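Local coordinates for protein transcriptional regulator (Methanobacterium thermoautotrophicum, PDB 3BPV) that probably binds DNA as a winged-helix transcription factor of the MarR family, acting as a transcriptional repressor, at residues L25-L35 with T63-I73; I38-L49 with R83-R91. One frame throughout, in Å; residues are numbered along the deposited sequence.

Contact 1 sets helix 29-40 across helix 57-69, and contact 2 ties the end of helix 29-40 and the start of helix 46-53 to strand 84-89 of the wing, so helix 29-40 takes part in both. Their centres lie about 13 Å apart, and they meet where the chain enters and leaves the wing: Phe72 O is 3.0 Å from Thr90 N and Gly71 O is 2.7 Å from Thr90 OG1, both probable hydrogen bonds. Apolar side chains join them as well, with Leu35 of contact 1 on Val89 and Leu64 on Leu87 of contact 2.

Contact 1: L25-L35 with T63-I73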
loop_
_atom_site.group_PDB
_atom_site.type_symbol
_atom_site.label_atom_id
_atom_site.label_comp_id
_atom_site.label_asym_id
_atom_site.label_seq_id
_atom_site.Cartn_x
_atom_site.Cartn_y
_atom_site.Cartn_z
ATOM N N LEU A 25 14.371 -14.955 -1.127
ATOM C CA LEU A 25 13.228 -15.858 -0.994
ATOM C C LEU A 25 12.153 -15.460 -1.998
ATOM O O LEU A 25 11.033 -15.975 -1.971
ATOM C CB LEU A 25 12.652 -15.784 0.421
ATOM C CG LEU A 25 13.586 -16.194 1.560
ATOM C CD1 LEU A 25 12.886 -15.969 2.888
ATOM C CD2 LEU A 25 13.980 -17.653 1.400
ATOM N N ASN A 26 12.509 -14.532 -2.881
ATOM C CA ASN A 26 11.600 -14.025 -3.904
ATOM C C ASN A 26 10.360 -13.415 -3.275
ATOM O O ASN A 26 9.269 -13.451 -3.852
ATOM C CB ASN A 26 11.194 -15.134 -4.879
ATOM C CG ASN A 26 12.312 -15.514 -5.828
ATOM O OD1 ASN A 26 13.147 -14.681 -6.182
ATOM N ND2 ASN A 26 12.326 -16.769 -6.256
ATOM N N LEU A 27 10.535 -12.837 -2.097
ATOM C CA LEU A 27 9.417 -12.226 -1.396
ATOM C C LEU A 27 9.347 -10.724 -1.604
ATOM O O LEU A 27 10.363 -10.051 -1.782
ATOM C CB LEU A 27 9.497 -12.534 0.107
ATOM C CG LEU A 27 9.124 -13.951 0.552
ATOM C CD1 LEU A 27 9.502 -14.133 2.015
ATOM C CD2 LEU A 27 7.629 -14.180 0.349
ATOM N N THR A 28 8.122 -10.221 -1.585
ATOM C CA THR A 28 7.835 -8.810 -1.729
ATOM C C THR A 28 6.873 -8.452 -0.613
ATOM O O THR A 28 6.280 -9.334 0.019
ATOM C CB THR A 28 7.132 -8.509 -3.047
ATOM O OG1 THR A 28 5.956 -9.325 -3.140
ATOM C CG2 THR A 28 8.054 -8.778 -4.224
ATOM N N ASP A 29 6.702 -7.161 -0.386
ATOM C CA ASP A 29 5.807 -6.666 0.644
ATOM C C ASP A 29 4.409 -7.268 0.494
ATOM O O ASP A 29 3.817 -7.731 1.466
ATOM C CB ASP A 29 5.739 -5.141 0.541
ATOM C CG ASP A 29 4.986 -4.507 1.676
ATOM O OD1 ASP A 29 3.839 -4.918 1.942
ATOM O OD2 ASP A 29 5.547 -3.581 2.294
ATOM N N ALA A 30 3.879 -7.259 -0.720
ATOM C CA ALA A 30 2.544 -7.792 -0.965
ATOM C C ALA A 30 2.437 -9.267 -0.581
ATOM O O ALA A 30 1.434 -9.697 -0.003
ATOM C CB ALA A 30 2.165 -7.598 -2.430
ATOM N N GLN A 31 3.457 -10.056 -0.904
ATOM C CA GLN A 31 3.433 -11.477 -0.557
ATOM C C GLN A 31 3.530 -11.677 0.949
ATOM O O GLN A 31 2.852 -12.540 1.506
ATOM C CB GLN A 31 4.585 -12.224 -1.224
ATOM C CG GLN A 31 4.495 -12.356 -2.722
ATOM C CD GLN A 31 5.695 -13.085 -3.270
ATOM O OE1 GLN A 31 5.818 -14.294 -3.114
ATOM N NE2 GLN A 31 6.603 -12.345 -3.892
ATOM N N VAL A 32 4.377 -10.899 1.610
ATOM C CA VAL A 32 4.511 -11.018 3.052
ATOM C C VAL A 32 3.179 -10.709 3.731
ATOM O O VAL A 32 2.773 -11.410 4.658
ATOM C CB VAL A 32 5.599 -10.061 3.594
ATOM C CG1 VAL A 32 5.513 -9.964 5.116
ATOM C CG2 VAL A 32 6.970 -10.568 3.189
ATOM N N ALA A 33 2.492 -9.671 3.275
ATOM C CA ALA A 33 1.213 -9.305 3.871
ATOM C C ALA A 33 0.229 -10.459 3.756
ATOM O O ALA A 33 -0.444 -10.798 4.731
ATOM C CB ALA A 33 0.651 -8.064 3.183
ATOM N N CYS A 34 0.146 -11.062 2.573
ATOM C CA CYS A 34 -0.761 -12.188 2.368
ATOM C C CYS A 34 -0.355 -13.375 3.240
ATOM O O CYS A 34 -1.197 -14.019 3.869
ATOM C CB CYS A 34 -0.759 -12.624 0.901
ATOM S SG CYS A 34 -1.683 -11.526 -0.189
ATOM N N LEU A 35 0.936 -13.668 3.280
ATOM C CA LEU A 35 1.426 -14.788 4.066
ATOM C C LEU A 35 1.076 -14.622 5.543
ATOM O O LEU A 35 0.578 -15.555 6.175
ATOM C CB LEU A 35 2.940 -14.921 3.902
ATOM C CG LEU A 35 3.570 -16.173 4.512
ATOM C CD1 LEU A 35 3.009 -17.410 3.843
ATOM C CD2 LEU A 35 5.078 -16.122 4.322
ATOM N N THR A 63 -0.191 -12.305 -6.653
ATOM C CA THR A 63 0.576 -12.360 -5.416
ATOM C C THR A 63 0.516 -13.757 -4.791
ATOM O O THR A 63 1.533 -14.314 -4.362
ATOM C CB THR A 63 0.037 -11.324 -4.412
ATOM O OG1 THR A 63 0.146 -10.017 -4.987
ATOM C CG2 THR A 63 0.810 -11.367 -3.109
ATOM N N LEU A 64 -0.683 -14.327 -4.744
ATOM C CA LEU A 64 -0.858 -15.652 -4.176
ATOM C C LEU A 64 -0.194 -16.723 -5.042
ATOM O O LEU A 64 0.351 -17.693 -4.521
ATOM C CB LEU A 64 -2.349 -15.946 -4.002
ATOM C CG LEU A 64 -3.050 -15.065 -2.966
ATOM C CD1 LEU A 64 -4.545 -15.336 -3.020
ATOM C CD2 LEU A 64 -2.498 -15.347 -1.571
ATOM N N ARG A 65 -0.221 -16.545 -6.360
ATOM C CA ARG A 65 0.409 -17.517 -7.245
ATOM C C ARG A 65 1.908 -17.574 -6.955
ATOM O O ARG A 65 2.503 -18.650 -6.921
ATOM C CB ARG A 65 0.158 -17.142 -8.710
ATOM C CG ARG A 65 0.594 -18.208 -9.704
ATOM C CD ARG A 65 0.180 -17.843 -11.123
ATOM N NE ARG A 65 -1.269 -17.694 -11.244
ATOM C CZ ARG A 65 -1.904 -17.459 -12.388
ATOM N NH1 ARG A 65 -1.221 -17.347 -13.520
ATOM N NH2 ARG A 65 -3.224 -17.340 -12.401
ATOM N N ARG A 66 2.520 -16.415 -6.734
ATOM C CA ARG A 66 3.946 -16.368 -6.430
ATOM C C ARG A 66 4.243 -17.078 -5.109
ATOM O O ARG A 66 5.240 -17.794 -4.994
ATOM C CB ARG A 66 4.425 -14.914 -6.377
ATOM C CG ARG A 66 4.344 -14.211 -7.726
ATOM C CD ARG A 66 4.770 -12.763 -7.641
ATOM N NE ARG A 66 6.180 -12.614 -7.295
ATOM C CZ ARG A 66 6.804 -11.442 -7.203
ATOM N NH1 ARG A 66 6.141 -10.318 -7.434
ATOM N NH2 ARG A 66 8.088 -11.397 -6.887
ATOM N N LEU A 67 3.385 -16.890 -4.110
ATOM C CA LEU A 67 3.603 -17.544 -2.823
ATOM C C LEU A 67 3.474 -19.049 -2.976
ATOM O O LEU A 67 4.220 -19.809 -2.359
ATOM C CB LEU A 67 2.594 -17.058 -1.780
ATOM C CG LEU A 67 2.871 -15.700 -1.134
ATOM C CD1 LEU A 67 1.662 -15.278 -0.318
ATOM C CD2 LEU A 67 4.125 -15.790 -0.263
ATOM N N GLU A 68 2.530 -19.471 -3.805
ATOM C CA GLU A 68 2.299 -20.892 -4.049
ATOM C C GLU A 68 3.469 -21.503 -4.823
ATOM O O GLU A 68 3.921 -22.604 -4.510
ATOM C CB GLU A 68 0.999 -21.081 -4.834
ATOM C CG GLU A 68 0.538 -22.527 -4.956
ATOM C CD GLU A 68 -0.707 -22.668 -5.813
ATOM O OE1 GLU A 68 -1.710 -21.979 -5.529
ATOM O OE2 GLU A 68 -0.686 -23.469 -6.771
ATOM N N GLU A 69 3.958 -20.786 -5.827
ATOM C CA GLU A 69 5.077 -21.270 -6.631
ATOM C C GLU A 69 6.312 -21.463 -5.762
ATOM O O GLU A 69 7.089 -22.401 -5.964
ATOM C CB GLU A 69 5.394 -20.277 -7.752
ATOM C CG GLU A 69 6.534 -20.712 -8.661
ATOM C CD GLU A 69 6.174 -21.905 -9.525
ATOM O OE1 GLU A 69 5.795 -22.957 -8.967
ATOM O OE2 GLU A 69 6.272 -21.793 -10.767
ATOM N N SER A 70 6.497 -20.566 -4.799
ATOM C CA SER A 70 7.638 -20.641 -3.895
ATOM C C SER A 70 7.436 -21.698 -2.809
ATOM O O SER A 70 8.356 -21.993 -2.043
ATOM C CB SER A 70 7.888 -19.278 -3.253
ATOM O OG SER A 70 8.238 -18.316 -4.235
ATOM N N GLY A 71 6.230 -22.258 -2.746
ATOM C CA GLY A 71 5.928 -23.286 -1.765
ATOM C C GLY A 71 5.641 -22.794 -0.356
ATOM O O GLY A 71 5.775 -23.554 0.606
ATOM N N PHE A 72 5.238 -21.536 -0.217
ATOM C CA PHE A 72 4.950 -20.986 1.106
ATOM C C PHE A 72 3.494 -21.129 1.516
ATOM O O PHE A 72 3.167 -21.045 2.695
ATOM C CB PHE A 72 5.363 -19.515 1.181
ATOM C CG PHE A 72 6.829 -19.287 0.957
ATOM C CD1 PHE A 72 7.776 -20.085 1.593
ATOM C CD2 PHE A 72 7.264 -18.270 0.116
ATOM C CE1 PHE A 72 9.137 -19.874 1.390
ATOM C CE2 PHE A 72 8.622 -18.049 -0.092
ATOM C CZ PHE A 72 9.559 -18.852 0.545
ATOM N N ILE A 73 2.612 -21.318 0.544
ATOM C CA ILE A 73 1.203 -21.512 0.859
ATOM C C ILE A 73 0.635 -22.580 -0.050
ATOM O O ILE A 73 1.213 -22.899 -1.090
ATOM C CB ILE A 73 0.340 -20.227 0.673
ATOM C CG1 ILE A 73 0.276 -19.835 -0.809
ATOM C CG2 ILE A 73 0.885 -19.105 1.533
ATOM C CD1 ILE A 73 -0.711 -18.709 -1.114
HETATM O O HOH W 1 7.778 -16.036 -3.090
HETATM O O HOH W 2 10.197 -18.810 -6.108
#
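Gln31 lies across Arg66 and slides past Leu67, and these meetings lie at the crossing of helix 29-40 and helix 57-69, the axes of whose short segments approach to 9.3 Å at -78°. Gln31 NE2 sits over one face of the Arg66 guanidinium, 3.4 Å from Arg66 CZ, with the two flat groups turned 43° apart. Both are donors, so this is packing and not a hydrogen bond. The amide spends its protons within its own segment: NE2 donates to Asn26 O at 2.9 Å, on a lone pair in the carbonyl plane, and to Thr28 OG1 at 3.2 Å, the same hydroxyl that weakly caps the helix through Gln31 N. A bend of the arginine chain at chi3 (65°) brings one face of the guanidinium to NE2, off centre, and beside Thr28 CG2. At the oxygen end of the amide a water is bonded to Gln31 OE1, Ser70 OG and Asn26 O; a second water joins Ser70 OG to Asn26 ND2. Thr63 CG2 packs against Gln31 CG at 3.8 Å.

Phe72 follows the Schellman turn at Gly71. Its ring turns an edge to Leu25 O, 3.7 Å from Phe72 CE2, and carries Ser70 O over the centre of one face. Leu27 CD2 touches both Phe72 CE2 and Leu67 CD2, while Leu35 CD1 reaches Ile73 CG2 at 3.6 Å. Ile96 packs on Leu27, Leu35 and Phe72 alike.

A buried amide thus sits among apolar groups, its polar ends taken up by its own segment and by water. No direct hydrogen bond crosses the contact.

Contact 2: I38-L49 with R83-R91; sequences IHREPGIKQDEL and RRYILEVTR
In the winged-helix fold the segment between helix 29-40 and helix 46-53 pairs with the wing; here a single bridge, Lys45 with Ile86, marks the pairing, and residues 43-46 run antiparallel to strand 84-89. Three backbone bonds hold it: Gly43 N to Leu87 O, Leu87 N to Ile44 O, and Gln46 N to Tyr85 O, the last at 2.7 Å. The type II turn from Glu41 to Ile44 brings the chain from helix 29-40 into this pairing, and a water between Ile38 O and Val89 N continues the connection toward the end of the strand.

Leu87 buries the most surface. Its CD1 meets Ile38 CD1 at 3.9 Å and Leu49 CD2 at 3.8 Å, each leucine or isoleucine crossing it at about a right angle; Leu64 of helix 57-69 packs on it too. Further along, Ile38 CG2 rests against Val89 CG2.

At the other end Arg84, bent at chi3 (77°), grips Asp47 side-on. Arg84 NE reaches Asp47 OD1 at 2.9 Å in a nearly straight bond (174°), and Arg84 NH2 meets the syn lone pair of Asp47 OD2, also at 2.9 Å. Glu48 OE2 adds a longer salt bridge to NH2, its carboxylate turned 88° from the guanidinium, while its OE1 accepts from Lys45 N. Lys45 CG lies over one guanidinium face, toward its rim. A leucine in place of Arg84 would probably leave Asp47 and Glu48 side by side without their shared positive partner, and Asp47 freer to turn.

Backbone pairing, an apolar middle and an ionic end together fasten the wing to the start of helix 46-53, and the charged network probably lessens the mutual repulsion of the two acids.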
loop_
_atom_site.group_PDB
_atom_site.type_symbol
_atom_site.label_atom_id
_atom_site.label_comp_id
_atom_site.label_asym_id
_atom_site.label_seq_id
_atom_site.Cartn_x
_atom_site.Cartn_y
_atom_site.Cartn_z
ATOM N N ILE A 38 -2.716 -15.114 6.127
ATOM C CA ILE A 38 -3.151 -16.504 6.044
ATOM C C ILE A 38 -2.655 -17.248 7.278
ATOM O O ILE A 38 -3.345 -18.126 7.811
ATOM C CB ILE A 38 -2.593 -17.185 4.780
ATOM C CG1 ILE A 38 -3.114 -16.464 3.536
ATOM C CG2 ILE A 38 -3.012 -18.653 4.745
ATOM C CD1 ILE A 38 -2.392 -16.845 2.268
ATOM N N HIS A 39 -1.455 -16.888 7.719
ATOM C CA HIS A 39 -0.824 -17.482 8.891
ATOM C C HIS A 39 -1.695 -17.314 10.133
ATOM O O HIS A 39 -1.834 -18.242 10.940
ATOM C CB HIS A 39 0.548 -16.824 9.112
ATOM C CG HIS A 39 1.187 -17.156 10.426
ATOM N ND1 HIS A 39 1.523 -18.442 10.791
ATOM C CD2 HIS A 39 1.576 -16.360 11.451
ATOM C CE1 HIS A 39 2.093 -18.424 11.983
ATOM N NE2 HIS A 39 2.138 -17.174 12.406
ATOM N N ARG A 40 -2.291 -16.137 10.288
ATOM C CA ARG A 40 -3.125 -15.881 11.451
ATOM C C ARG A 40 -4.553 -16.385 11.274
ATOM O O ARG A 40 -5.321 -16.427 12.238
ATOM C CB ARG A 40 -3.132 -14.384 11.782
ATOM C CG ARG A 40 -3.783 -13.496 10.738
ATOM C CD ARG A 40 -3.815 -12.052 11.216
ATOM N NE ARG A 40 -4.492 -11.930 12.504
ATOM C CZ ARG A 40 -5.775 -12.214 12.704
ATOM N NH1 ARG A 40 -6.529 -12.637 11.698
ATOM N NH2 ARG A 40 -6.302 -12.084 13.915
ATOM N N GLU A 41 -4.910 -16.781 10.054
ATOM C CA GLU A 41 -6.257 -17.282 9.800
ATOM C C GLU A 41 -6.230 -18.463 8.827
ATOM O O GLU A 41 -6.680 -18.363 7.680
ATOM C CB GLU A 41 -7.134 -16.143 9.262
ATOM C CG GLU A 41 -8.609 -16.476 9.121
ATOM C CD GLU A 41 -9.467 -15.235 8.914
ATOM O OE1 GLU A 41 -10.617 -15.374 8.452
ATOM O OE2 GLU A 41 -8.995 -14.124 9.227
ATOM N N PRO A 42 -5.695 -19.612 9.282
ATOM C CA PRO A 42 -5.608 -20.817 8.454
ATOM C C PRO A 42 -6.963 -21.233 7.888
ATOM O O PRO A 42 -7.953 -21.317 8.617
ATOM C CB PRO A 42 -5.023 -21.859 9.416
ATOM C CG PRO A 42 -5.483 -21.388 10.755
ATOM C CD PRO A 42 -5.268 -19.896 10.663
ATOM N N GLY A 43 -7.001 -21.472 6.581
ATOM C CA GLY A 43 -8.236 -21.876 5.935
ATOM C C GLY A 43 -9.044 -20.739 5.343
ATOM O O GLY A 43 -10.099 -20.964 4.754
ATOM N N ILE A 44 -8.561 -19.511 5.500
ATOM C CA ILE A 44 -9.270 -18.364 4.956
ATOM C C ILE A 44 -9.446 -18.567 3.450
ATOM O O ILE A 44 -8.549 -19.068 2.771
ATOM C CB ILE A 44 -8.489 -17.046 5.228
ATOM C CG1 ILE A 44 -9.330 -15.841 4.799
ATOM C CG2 ILE A 44 -7.154 -17.059 4.490
ATOM C CD1 ILE A 44 -8.719 -14.496 5.170
ATOM N N LYS A 45 -10.617 -18.196 2.939
ATOM C CA LYS A 45 -10.898 -18.324 1.511
ATOM C C LYS A 45 -10.146 -17.226 0.767
ATOM O O LYS A 45 -9.965 -16.126 1.293
ATOM C CB LYS A 45 -12.399 -18.179 1.232
ATOM C CG LYS A 45 -13.224 -19.458 1.358
ATOM C CD LYS A 45 -13.280 -19.980 2.779
ATOM C CE LYS A 45 -14.240 -21.157 2.867
ATOM N NZ LYS A 45 -14.257 -21.751 4.227
ATOM N N GLN A 46 -9.717 -17.526 -0.454
ATOM C CA GLN A 46 -9.000 -16.542 -1.249
ATOM C C GLN A 46 -9.854 -15.302 -1.447
ATOM O O GLN A 46 -9.345 -14.187 -1.369
ATOM C CB GLN A 46 -8.616 -17.115 -2.614
ATOM C CG GLN A 46 -7.899 -16.111 -3.518
ATOM C CD GLN A 46 -7.340 -16.752 -4.773
ATOM O OE1 GLN A 46 -6.934 -17.913 -4.758
ATOM N NE2 GLN A 46 -7.293 -15.989 -5.862
ATOM N N ASP A 47 -11.148 -15.481 -1.699
ATOM C CA ASP A 47 -12.007 -14.324 -1.901
ATOM C C ASP A 47 -12.155 -13.517 -0.618
ATOM O O ASP A 47 -12.376 -12.309 -0.672
ATOM C CB ASP A 47 -13.386 -14.730 -2.452
ATOM C CG ASP A 47 -14.150 -15.655 -1.528
ATOM O OD1 ASP A 47 -13.998 -16.885 -1.660
ATOM O OD2 ASP A 47 -14.903 -15.147 -0.677
ATOM N N GLU A 48 -12.024 -14.171 0.537
ATOM C CA GLU A 48 -12.127 -13.474 1.819
ATOM C C GLU A 48 -10.850 -12.669 2.055
ATOM O O GLU A 48 -10.889 -11.570 2.617
ATOM C CB GLU A 48 -12.353 -14.475 2.961
ATOM C CG GLU A 48 -13.637 -15.279 2.808
ATOM C CD GLU A 48 -13.853 -16.288 3.918
ATOM O OE1 GLU A 48 -12.899 -17.015 4.273
ATOM O OE2 GLU A 48 -14.993 -16.363 4.425
ATOM N N LEU A 49 -9.718 -13.218 1.625
ATOM C CA LEU A 49 -8.452 -12.511 1.764
ATOM C C LEU A 49 -8.499 -11.291 0.836
ATOM O O LEU A 49 -8.063 -10.206 1.219
ATOM C CB LEU A 49 -7.287 -13.421 1.376
ATOM C CG LEU A 49 -5.887 -12.859 1.638
ATOM C CD1 LEU A 49 -5.663 -12.767 3.140
ATOM C CD2 LEU A 49 -4.829 -13.755 1.007
ATOM N N ARG A 83 -16.400 -22.367 -6.624
ATOM C CA ARG A 83 -15.925 -21.055 -7.051
ATOM C C ARG A 83 -15.029 -20.421 -5.997
ATOM O O ARG A 83 -14.558 -19.299 -6.169
ATOM C CB ARG A 83 -17.116 -20.139 -7.324
ATOM C CG ARG A 83 -18.065 -20.688 -8.365
ATOM C CD ARG A 83 -19.426 -20.034 -8.276
ATOM N NE ARG A 83 -20.410 -20.783 -9.046
ATOM C CZ ARG A 83 -21.722 -20.608 -8.957
ATOM N NH1 ARG A 83 -22.222 -19.703 -8.127
ATOM N NH2 ARG A 83 -22.537 -21.349 -9.694
ATOM N N ARG A 84 -14.792 -21.140 -4.904
ATOM C CA ARG A 84 -13.953 -20.614 -3.832
ATOM C C ARG A 84 -12.735 -21.496 -3.566
ATOM O O ARG A 84 -12.741 -22.689 -3.874
ATOM C CB ARG A 84 -14.784 -20.456 -2.555
ATOM C CG ARG A 84 -16.074 -19.665 -2.759
ATOM C CD ARG A 84 -16.817 -19.461 -1.448
ATOM N NE ARG A 84 -16.193 -18.417 -0.642
ATOM C CZ ARG A 84 -16.532 -18.122 0.609
ATOM N NH1 ARG A 84 -17.494 -18.800 1.222
ATOM N NH2 ARG A 84 -15.919 -17.129 1.241
ATOM N N TYR A 85 -11.694 -20.898 -2.991
ATOM C CA TYR A 85 -10.458 -21.608 -2.683
ATOM C C TYR A 85 -9.978 -21.357 -1.259
ATOM O O TYR A 85 -10.054 -20.235 -0.753
ATOM C CB TYR A 85 -9.376 -21.209 -3.691
ATOM C CG TYR A 85 -9.693 -21.724 -5.071
ATOM C CD1 TYR A 85 -9.299 -23.001 -5.464
ATOM C CD2 TYR A 85 -10.479 -20.978 -5.947
ATOM C CE1 TYR A 85 -9.686 -23.527 -6.688
ATOM C CE2 TYR A 85 -10.873 -21.496 -7.176
ATOM C CZ TYR A 85 -10.475 -22.772 -7.538
ATOM O OH TYR A 85 -10.882 -23.312 -8.736
ATOM N N ILE A 86 -9.482 -22.416 -0.623
ATOM C CA ILE A 86 -8.994 -22.359 0.748
ATOM C C ILE A 86 -7.485 -22.179 0.771
ATOM O O ILE A 86 -6.759 -22.872 0.060
ATOM C CB ILE A 86 -9.344 -23.662 1.506
ATOM C CG1 ILE A 86 -10.839 -23.957 1.369
ATOM C CG2 ILE A 86 -8.945 -23.542 2.965
ATOM C CD1 ILE A 86 -11.733 -22.845 1.838
ATOM N N LEU A 87 -7.016 -21.256 1.603
ATOM C CA LEU A 87 -5.585 -20.989 1.705
ATOM C C LEU A 87 -5.022 -21.384 3.058
ATOM O O LEU A 87 -5.673 -21.226 4.082
ATOM C CB LEU A 87 -5.305 -19.499 1.493
ATOM C CG LEU A 87 -5.926 -18.869 0.247
ATOM C CD1 LEU A 87 -5.730 -17.364 0.277
ATOM C CD2 LEU A 87 -5.299 -19.480 -0.993
ATOM N N GLU A 88 -3.799 -21.893 3.046
ATOM C CA GLU A 88 -3.122 -22.262 4.276
ATOM C C GLU A 88 -1.623 -22.131 4.065
ATOM O O GLU A 88 -1.120 -22.329 2.959
ATOM C CB GLU A 88 -3.460 -23.699 4.677
ATOM C CG GLU A 88 -2.864 -24.102 6.017
ATOM C CD GLU A 88 -3.225 -25.519 6.412
ATOM O OE1 GLU A 88 -4.433 -25.818 6.509
ATOM O OE2 GLU A 88 -2.300 -26.330 6.623
ATOM N N VAL A 89 -0.915 -21.773 5.126
ATOM C CA VAL A 89 0.528 -21.641 5.035
ATOM C C VAL A 89 1.137 -23.030 5.184
ATOM O O VAL A 89 0.701 -23.821 6.018
ATOM C CB VAL A 89 1.079 -20.732 6.141
ATOM C CG1 VAL A 89 2.580 -20.584 5.986
ATOM C CG2 VAL A 89 0.403 -19.377 6.074
ATOM N N THR A 90 2.126 -23.327 4.354
ATOM C CA THR A 90 2.794 -24.619 4.403
ATOM C C THR A 90 3.786 -24.599 5.557
ATOM O O THR A 90 3.993 -23.565 6.191
ATOM C CB THR A 90 3.582 -24.884 3.123
ATOM O OG1 THR A 90 4.582 -23.868 2.981
ATOM C CG2 THR A 90 2.661 -24.881 1.908
ATOM N N ARG A 91 4.403 -25.744 5.829
ATOM C CA ARG A 91 5.387 -25.825 6.899
ATOM C C ARG A 91 6.538 -24.891 6.546
ATOM O O ARG A 91 7.067 -24.183 7.403
ATOM C CB ARG A 91 5.907 -27.256 7.032
ATOM C CG ARG A 91 6.986 -27.419 8.084
ATOM C CD ARG A 91 6.465 -27.171 9.495
ATOM N NE ARG A 91 5.535 -28.209 9.938
ATOM C CZ ARG A 91 4.240 -28.242 9.638
ATOM N NH1 ARG A 91 3.698 -27.289 8.893
ATOM N NH2 ARG A 91 3.482 -29.236 10.083
HETATM O O HOH W 3 -2.264 -20.945 7.423
HETATM O O HOH W 4 -12.046 -17.993 -2.967
#